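Local structure of C-C motif chemokine 1 (Homo sapiens, 4OIJ) at residues A[18-23]-A[56-61]; A[41-44]-A[48-51]. The protein acts as a chemotactic cytokine that attracts monocytes but not neutrophils and binds the receptor CCR8. All coordinates share one frame; numbering follows the deposited sequence.

Contact 1. Residues A[18-23]-A[56-61]; sequences QEIPLR and VGWVQR. With SO4 (sulfate ion), chain F; SO4 (sulfate ion), chain M; SO4 (sulfate ion), chain K.
With CG of Trp58 between its backbone N and carbonyl carbon (chi1 67°) and CG of Glu19 anti to its own N (chi1 -154°), the indole of the C-terminal chemokine helix 57-64 lies against the extended segment that follows the N-terminal region. In the chemokine fold this helix packs across the three-stranded sheet, and here residues 18-20 pass over the indole that its first turn puts forward. The aliphatic part of Glu19 does the touching: CG sits over one face of the indole, 3.7 Å from the centroid of the five-membered ring, a CH-pi contact. Farther along the same face the backbone N of Ile20 stands 3.6 Å from CZ3 of Trp58, and CD1 of Ile20 reaches CH2 of Trp58 at 4.1 Å. The opposite face is taken by CG2 of Val59, so the ring is clamped between loop and helix; His62 meets it edge-to-face.

The Glu19 carboxylate turns off the ring, its plane 55° from that of the indole. Its OE1 lies 4.6 Å from NH2 of Arg61, too far for a salt bridge. Two sulfates, probably from the crystallisation liquor, accept the backbone N-H groups of Gly57 and Trp58 at the helix N terminus, where the positive helix end would favour anions; the guanidinium of Arg61 meets one of these and a further sulfate at its edge, one face lying over CA of Trp58. The sulfate of chain F bridges side chain and helix end: its O1 accepts from NH1 and NH2 of Arg61, while its O2 takes the backbone N of Trp58 at 2.9 Å.

Contact 2. Residues A[41-44]-A[48-51]; sequences IFKL and KEAC
The antiparallel beta hairpin formed by strands 39-44 and 49-53 supplies the second and third strands of the chemokine sheet, and residues 41-44 and 48-51 are its end next to the turn. Phe42 and Ala50 form the hydrogen-bonded pair: N of Phe42 gives a nearly straight bond (179°) to O of Ala50 at 2.7 Å, and N of Ala50 returns one to O of Phe42 at 3.0 Å. Nearer the turn, N of Leu44 bonds to O of Lys48 at 2.9 Å, the donor well above the carbonyl plane.

Ile41, Lys43, Glu49 and Cys51 share one face of the sheet. Glu49 bends at chi2 (129°), its CG lying 3.7 Å from CG2 of Ile41 and its OE2 crossing over CB and CG of Lys43, 4.0 Å from each. Replacing Glu49 by an alanine would probably cost Ile41 CG2 its contact with the Glu49 CG and leave the Lys43 amine without this carboxylate nearby. On the face of Phe42 and Ala50, CD1 of Leu44 meets CB of Ala50 at 4.1 Å, while Phe42 reaches Val59 and His62 of the helix. Cys51, paired with Ile41, is disulfide-bonded to Cys12, and Phe8 of the second subunit packs on Ile41, Glu49 and Cys51. Lys43 NZ stays 5.8 Å from OE1 of Glu49, which implies that any attraction between these charges is long-range, the pairing resting on backbone bonds and aliphatic contact.

How the contacts relate
From the N terminus, the chain passes Cys12 and runs through residues 18-23 before forming strand 25-30, the hairpin of strands 39-44 and 49-53, and finally helix 57-64. Contact 1 closes the long loop from residues 18-23 to the helix; contact 2 closes the short hairpin turn and is nested wholly inside it. Strand 49-53 leads directly into the helix, so the two contacts are also neighbours along the chain. They meet in the core: Ile20 CD1 packs on Ala50 CB at 3.5 Å, and Trp58 CZ3 lies 3.8 Å from Phe42 CE2. Together they tie loop, sheet and helix into one unit, and both touch the second subunit.

Contact 1. Residues A[18-23]-A[56-61]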
loop_
_atom_site.group_PDB
_atom_site.type_symbol
_atom_site.label_atom_id
_atom_site.label_comp_id
_atom_site.label_asym_id
_atom_site.label_seq_id
_atom_site.Cartn_x
_atom_site.Cartn_y
_atom_site.Cartn_z
ATOM N N GLN A 18 7.620 8.451 18.302
ATOM C CA GLN A 18 6.805 9.352 19.111
ATOM C C GLN A 18 5.320 8.956 19.078
ATOM O O GLN A 18 4.842 8.462 18.060
ATOM C CB GLN A 18 6.990 10.812 18.642
ATOM C CG GLN A 18 6.643 11.849 19.703
ATOM C CD GLN A 18 6.717 13.261 19.169
ATOM O OE1 GLN A 18 7.649 14.012 19.467
ATOM N NE2 GLN A 18 5.714 13.674 18.401
ATOM N N GLU A 19 4.598 9.219 20.186
ATOM C CA GLU A 19 3.177 8.954 20.283
ATOM C C GLU A 19 2.449 9.900 19.346
ATOM O O GLU A 19 2.754 11.101 19.309
ATOM C CB GLU A 19 2.644 9.183 21.713
ATOM C CG GLU A 19 1.414 8.338 21.978
ATOM C CD GLU A 19 0.190 8.926 22.644
ATOM O OE1 GLU A 19 -0.447 8.186 23.428
ATOM O OE2 GLU A 19 -0.198 10.070 22.309
ATOM N N ILE A 20 1.524 9.339 18.552
ATOM C CA ILE A 20 0.679 10.131 17.664
ATOM C C ILE A 20 -0.621 10.434 18.407
ATOM O O ILE A 20 -1.276 9.493 18.871
ATOM C CB ILE A 20 0.407 9.393 16.331
ATOM C CG1 ILE A 20 1.723 9.224 15.531
ATOM C CG2 ILE A 20 -0.682 10.109 15.507
ATOM C CD1 ILE A 20 1.681 8.169 14.593
ATOM N N PRO A 21 -1.039 11.721 18.496
ATOM C CA PRO A 21 -2.310 12.027 19.157
ATOM C C PRO A 21 -3.486 11.296 18.514
ATOM O O PRO A 21 -3.637 11.311 17.288
ATOM C CB PRO A 21 -2.413 13.555 19.032
ATOM C CG PRO A 21 -1.006 14.023 18.900
ATOM C CD PRO A 21 -0.380 12.957 18.032
ATOM N N LEU A 22 -4.288 10.611 19.355
ATOM C CA LEU A 22 -5.480 9.875 18.936
ATOM C C LEU A 22 -6.401 10.722 18.039
ATOM O O LEU A 22 -6.834 10.227 16.999
ATOM C CB LEU A 22 -6.251 9.312 20.140
ATOM C CG LEU A 22 -7.479 8.464 19.809
ATOM C CD1 LEU A 22 -7.080 7.129 19.130
ATOM C CD2 LEU A 22 -8.308 8.233 21.039
ATOM N N ARG A 23 -6.610 12.008 18.389
ATOM C CA ARG A 23 -7.443 12.965 17.619
ATOM C C ARG A 23 -6.916 13.197 16.183
ATOM O O ARG A 23 -7.675 13.593 15.315
ATOM C CB ARG A 23 -7.608 14.303 18.383
ATOM C CG ARG A 23 -6.284 15.058 18.630
ATOM C CD ARG A 23 -6.351 16.168 19.686
ATOM N NE ARG A 23 -5.282 16.021 20.688
ATOM C CZ ARG A 23 -4.012 16.393 20.514
ATOM N NH1 ARG A 23 -3.629 16.966 19.377
ATOM N NH2 ARG A 23 -3.109 16.166 21.462
ATOM N N VAL A 56 3.803 -2.007 21.256
ATOM C CA VAL A 56 4.011 -0.764 22.012
ATOM C C VAL A 56 2.655 -0.320 22.602
ATOM O O VAL A 56 1.663 -0.256 21.880
ATOM C CB VAL A 56 4.646 0.332 21.113
ATOM C CG1 VAL A 56 4.969 1.585 21.919
ATOM C CG2 VAL A 56 5.891 -0.182 20.404
ATOM N N GLY A 57 2.646 -0.056 23.910
ATOM C CA GLY A 57 1.488 0.333 24.717
ATOM C C GLY A 57 0.467 1.273 24.108
ATOM O O GLY A 57 -0.701 0.903 24.009
ATOM N N TRP A 58 0.888 2.498 23.717
ATOM C CA TRP A 58 0.010 3.545 23.166
ATOM C C TRP A 58 -0.738 3.151 21.895
ATOM O O TRP A 58 -1.892 3.548 21.716
ATOM C CB TRP A 58 0.760 4.878 22.982
ATOM C CG TRP A 58 1.847 4.885 21.931
ATOM C CD1 TRP A 58 3.189 4.723 22.139
ATOM C CD2 TRP A 58 1.690 5.170 20.522
ATOM N NE1 TRP A 58 3.872 4.826 20.944
ATOM C CE2 TRP A 58 2.979 5.126 19.939
ATOM C CE3 TRP A 58 0.586 5.510 19.705
ATOM C CZ2 TRP A 58 3.197 5.401 18.579
ATOM C CZ3 TRP A 58 0.799 5.768 18.356
ATOM C CH2 TRP A 58 2.088 5.692 17.801
ATOM N N VAL A 59 -0.069 2.375 21.015
ATOM C CA VAL A 59 -0.611 1.885 19.754
ATOM C C VAL A 59 -1.852 1.009 20.011
ATOM O O VAL A 59 -2.852 1.150 19.310
ATOM C CB VAL A 59 0.468 1.139 18.936
ATOM C CG1 VAL A 59 -0.107 0.581 17.631
ATOM C CG2 VAL A 59 1.667 2.042 18.669
ATOM N N GLN A 60 -1.757 0.116 21.017
ATOM C CA GLN A 60 -2.804 -0.815 21.447
ATOM C C GLN A 60 -4.031 -0.063 21.958
ATOM O O GLN A 60 -5.153 -0.405 21.581
ATOM C CB GLN A 60 -2.269 -1.754 22.547
ATOM C CG GLN A 60 -1.195 -2.730 22.075
ATOM C CD GLN A 60 -0.567 -3.537 23.193
ATOM O OE1 GLN A 60 -0.358 -3.060 24.323
ATOM N NE2 GLN A 60 -0.205 -4.774 22.881
ATOM N N ARG A 61 -3.808 0.958 22.813
ATOM C CA ARG A 61 -4.871 1.787 23.388
ATOM C C ARG A 61 -5.542 2.662 22.332
ATOM O O ARG A 61 -6.745 2.875 22.411
ATOM C CB ARG A 61 -4.366 2.631 24.573
ATOM C CG ARG A 61 -3.566 1.825 25.599
ATOM C CD ARG A 61 -3.311 2.572 26.876
ATOM N NE ARG A 61 -2.469 3.760 26.719
ATOM C CZ ARG A 61 -1.141 3.763 26.754
ATOM N NH1 ARG A 61 -0.469 2.624 26.880
ATOM N NH2 ARG A 61 -0.473 4.906 26.670
HETATM S S SO4 F . 3.164 4.135 26.257
HETATM O O1 SO4 F . 2.030 3.793 27.126
HETATM O O2 SO4 F . 3.326 3.099 25.230
HETATM O O3 SO4 F . 2.958 5.475 25.645
HETATM O O4 SO4 F . 4.399 4.207 27.093
HETATM S S SO4 M . -3.341 7.049 25.877
HETATM O O1 SO4 M . -1.864 7.031 25.939
HETATM O O2 SO4 M . -3.845 5.686 26.020
HETATM O O3 SO4 M . -3.880 7.878 26.970
HETATM O O4 SO4 M . -3.796 7.637 24.590
HETATM S S SO4 K . 5.001 -0.748 26.155
HETATM O O1 SO4 K . 6.026 -1.221 27.108
HETATM O O2 SO4 K . 4.092 -1.854 25.821
HETATM O O3 SO4 K . 4.244 0.350 26.755
HETATM O O4 SO4 K . 5.658 -0.259 24.950
#

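Contact 2. Residues A[41-44]-A[48-51]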
loop_
_atom_site.group_PDB
_atom_site.type_symbol
_atom_site.label_atom_id
_atom_site.label_comp_id
_atom_site.label_asym_id
_atom_site.label_seq_id
_atom_site.Cartn_x
_atom_site.Cartn_y
_atom_site.Cartn_z
ATOM N N ILE A 41 -1.231 0.082 10.699
ATOM C CA ILE A 41 -1.181 1.349 9.976
ATOM C C ILE A 41 -2.292 2.272 10.530
ATOM O O ILE A 41 -3.455 1.863 10.599
ATOM C CB ILE A 41 -1.338 1.147 8.449
ATOM C CG1 ILE A 41 -0.307 0.129 7.904
ATOM C CG2 ILE A 41 -1.302 2.493 7.680
ATOM C CD1 ILE A 41 -0.878 -0.622 6.593
ATOM N N PHE A 42 -1.937 3.502 10.925
ATOM C CA PHE A 42 -2.928 4.480 11.299
ATOM C C PHE A 42 -3.088 5.424 10.109
ATOM O O PHE A 42 -2.088 5.923 9.576
ATOM C CB PHE A 42 -2.482 5.293 12.523
ATOM C CG PHE A 42 -2.435 4.526 13.816
ATOM C CD1 PHE A 42 -3.592 3.949 14.344
ATOM C CD2 PHE A 42 -1.263 4.473 14.570
ATOM C CE1 PHE A 42 -3.566 3.299 15.582
ATOM C CE2 PHE A 42 -1.241 3.835 15.812
ATOM C CZ PHE A 42 -2.387 3.241 16.306
ATOM N N LYS A 43 -4.334 5.684 9.707
ATOM C CA LYS A 43 -4.631 6.642 8.641
ATOM C C LYS A 43 -4.781 7.964 9.321
ATOM O O LYS A 43 -5.546 8.067 10.272
ATOM C CB LYS A 43 -5.921 6.275 7.888
ATOM C CG LYS A 43 -6.207 7.192 6.694
ATOM C CD LYS A 43 -7.582 6.978 6.051
ATOM C CE LYS A 43 -7.637 7.627 4.687
ATOM N NZ LYS A 43 -7.511 9.108 4.763
ATOM N N LEU A 44 -3.993 8.950 8.915
ATOM C CA LEU A 44 -4.048 10.279 9.518
ATOM C C LEU A 44 -4.886 11.215 8.625
ATOM O O LEU A 44 -5.473 10.773 7.628
ATOM C CB LEU A 44 -2.624 10.834 9.766
ATOM C CG LEU A 44 -1.636 9.966 10.598
ATOM C CD1 LEU A 44 -0.228 10.522 10.547
ATOM C CD2 LEU A 44 -2.065 9.849 12.040
ATOM N N LYS A 48 -2.660 11.347 4.974
ATOM C CA LYS A 48 -1.343 11.011 5.545
ATOM C C LYS A 48 -1.368 9.640 6.269
ATOM O O LYS A 48 -2.461 9.106 6.516
ATOM C CB LYS A 48 -0.837 12.121 6.465
ATOM C CG LYS A 48 -0.579 13.460 5.769
ATOM C CD LYS A 48 0.640 14.221 6.315
ATOM C CE LYS A 48 0.520 14.702 7.750
ATOM N NZ LYS A 48 1.772 15.350 8.231
ATOM N N GLU A 49 -0.185 9.049 6.565
ATOM C CA GLU A 49 -0.135 7.724 7.215
ATOM C C GLU A 49 1.022 7.421 8.169
ATOM O O GLU A 49 2.098 8.037 8.118
ATOM C CB GLU A 49 -0.332 6.587 6.220
ATOM C CG GLU A 49 -1.676 5.896 6.362
ATOM C CD GLU A 49 -2.500 5.743 5.104
ATOM O OE1 GLU A 49 -2.317 6.556 4.169
ATOM O OE2 GLU A 49 -3.390 4.862 5.089
ATOM N N ALA A 50 0.770 6.488 9.084
ATOM C CA ALA A 50 1.790 6.093 10.047
ATOM C C ALA A 50 1.718 4.638 10.445
ATOM O O ALA A 50 0.720 4.159 10.995
ATOM C CB ALA A 50 1.757 6.980 11.273
ATOM N N CYS A 51 2.826 3.951 10.190
ATOM C CA CYS A 51 3.086 2.601 10.647
ATOM C C CYS A 51 3.368 2.696 12.122
ATOM O O CYS A 51 4.101 3.586 12.562
ATOM C CB CYS A 51 4.284 2.038 9.910
ATOM S SG CYS A 51 3.882 1.497 8.260
#